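Local coordinates for protein putative bacteriocin (Brevibacillus laterosporus, PDB 4OZK) that acts as a leaderless, heat-stable class IId bacteriocin with broad-spectrum antimicrobial activity, built on a disulfide-stapled, defensin-like module, at residues Q17-G20 and M25-H28. Sequence-based numbering, arbitrary orientation.
Sequences QCHG and MYRH
Tyr26 lays its ring across strand 8-19, with Gln17 over one ring face and His19 beside the ring. CG of Tyr26 sits between its backbone N and carbonyl carbon (chi1 68°), which swings the ring over the neighbouring strand. Gln17 CB stands 4.3 Å from the centroid of the Tyr26 ring, 25° off its normal, a CH-pi contact over the face. Beyond CG the Gln17 chain runs extended (chi2 -179°) and brings its amide to the phenol end, where OE1 lies 2.6 Å from Tyr26 OH; amide and ring planes are steeply inclined. His19 CB approaches Tyr26 CD2 to 3.8 Å, and the His19 imidazole slants past the phenol, with His19 CD2 near Tyr26 CE2. His19 ND1 turns to the loop that follows and accepts hydrogen bonds from the backbone N atoms of Leu21 and Glu22. Beneath the ring, Gln17 and Tyr26 form an antiparallel hydrogen-bonded pair: Gln17 N donates to Tyr26 O and Tyr26 N to Gln17 O, both at 2.9 Å. Gln17 O also receives a CA-H...O contact from Met25 CA at 3.1 Å. The next pair, Cys18 with Met25, is non-hydrogen-bonded, and both side chains project from the sheet face opposite Gln17 and Tyr26. The Met25 side chain packs on Tyr16 and Ser47 of the flanking strands, while Cys18 SG forms a disulfide with Cys49 SG. Trp45 of strand 38-48 also meets the Tyr26 ring. This surface contact closes the turn end of the beta hairpin formed by strands 8-19 and 24-33, part of the three-stranded antiparallel, disulfide-stapled sheet characteristic of a defensin-like module.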
loop_
_atom_site.group_PDB
_atom_site.type_symbol
_atom_site.label_atom_id
_atom_site.label_comp_id
_atom_site.label_asym_id
_atom_site.label_seq_id
_atom_site.Cartn_x
_atom_site.Cartn_y
_atom_site.Cartn_z
ATOM N N GLN A 17 9.523 -5.509 -0.000
ATOM C CA GLN A 17 9.966 -6.774 0.574
ATOM C C GLN A 17 10.154 -7.693 -0.595
ATOM O O GLN A 17 9.470 -7.544 -1.602
ATOM C CB GLN A 17 8.871 -7.386 1.457
ATOM C CG GLN A 17 8.902 -7.002 2.922
ATOM C CD GLN A 17 7.792 -7.693 3.689
ATOM O OE1 GLN A 17 7.339 -8.767 3.293
ATOM N NE2 GLN A 17 7.336 -7.078 4.775
ATOM N N CYS A 18 11.053 -8.659 -0.477
ATOM C CA CYS A 18 11.169 -9.663 -1.528
ATOM C C CYS A 18 10.122 -10.759 -1.330
ATOM O O CYS A 18 9.953 -11.281 -0.219
ATOM C CB CYS A 18 12.576 -10.273 -1.564
ATOM S SG CYS A 18 12.816 -11.421 -2.956
ATOM N N HIS A 19 9.401 -11.090 -2.399
ATOM C CA HIS A 19 8.516 -12.247 -2.382
ATOM C C HIS A 19 9.299 -13.504 -2.789
ATOM O O HIS A 19 9.765 -13.609 -3.924
ATOM C CB HIS A 19 7.322 -12.031 -3.319
ATOM C CG HIS A 19 6.166 -12.926 -3.021
ATOM N ND1 HIS A 19 6.182 -14.276 -3.305
ATOM C CD2 HIS A 19 4.972 -12.677 -2.438
ATOM C CE1 HIS A 19 5.037 -14.816 -2.921
ATOM N NE2 HIS A 19 4.285 -13.866 -2.391
ATOM N N GLY A 20 9.437 -14.457 -1.868
ATOM C CA GLY A 20 10.281 -15.623 -2.092
ATOM C C GLY A 20 9.845 -16.544 -3.217
ATOM O O GLY A 20 10.654 -17.275 -3.803
ATOM N N MET A 25 9.857 -7.943 -5.836
ATOM C CA MET A 25 9.586 -7.126 -4.659
ATOM C C MET A 25 8.190 -6.515 -4.684
ATOM O O MET A 25 7.696 -6.099 -5.741
ATOM C CB MET A 25 10.613 -5.998 -4.543
ATOM C CG MET A 25 12.057 -6.445 -4.602
ATOM S SD MET A 25 13.121 -5.012 -4.381
ATOM C CE MET A 25 11.996 -3.707 -4.883
ATOM N N TYR A 26 7.564 -6.440 -3.513
ATOM C CA TYR A 26 6.243 -5.829 -3.386
ATOM C C TYR A 26 6.192 -4.913 -2.168
ATOM O O TYR A 26 6.973 -5.058 -1.215
ATOM C CB TYR A 26 5.164 -6.909 -3.248
ATOM C CG TYR A 26 5.256 -7.676 -1.943
ATOM C CD1 TYR A 26 4.507 -7.291 -0.829
ATOM C CD2 TYR A 26 6.102 -8.784 -1.827
ATOM C CE1 TYR A 26 4.605 -7.987 0.372
ATOM C CE2 TYR A 26 6.201 -9.491 -0.639
ATOM C CZ TYR A 26 5.451 -9.090 0.454
ATOM O OH TYR A 26 5.557 -9.800 1.626
ATOM N N ARG A 27 5.273 -3.958 -2.199
ATOM C CA ARG A 27 4.967 -3.180 -1.009
ATOM C C ARG A 27 3.494 -2.848 -1.019
ATOM O O ARG A 27 2.810 -3.032 -2.040
ATOM C CB ARG A 27 5.819 -1.910 -0.928
ATOM C CG ARG A 27 5.580 -0.904 -2.039
ATOM C CD ARG A 27 6.557 0.253 -1.914
ATOM N NE ARG A 27 6.307 1.276 -2.928
ATOM C CZ ARG A 27 7.116 2.300 -3.181
ATOM N NH1 ARG A 27 8.242 2.445 -2.496
ATOM N NH2 ARG A 27 6.799 3.179 -4.124
ATOM N N HIS A 28 3.005 -2.357 0.114
ATOM C CA HIS A 28 1.583 -2.064 0.275
ATOM C C HIS A 28 1.343 -0.558 0.269
ATOM O O HIS A 28 1.979 0.176 1.029
ATOM C CB HIS A 28 1.085 -2.657 1.592
ATOM C CG HIS A 28 1.102 -4.157 1.625
ATOM N ND1 HIS A 28 1.287 -4.926 0.494
ATOM C CD2 HIS A 28 0.945 -5.027 2.652
ATOM C CE1 HIS A 28 1.243 -6.207 0.824
ATOM N NE2 HIS A 28 1.038 -6.295 2.125
#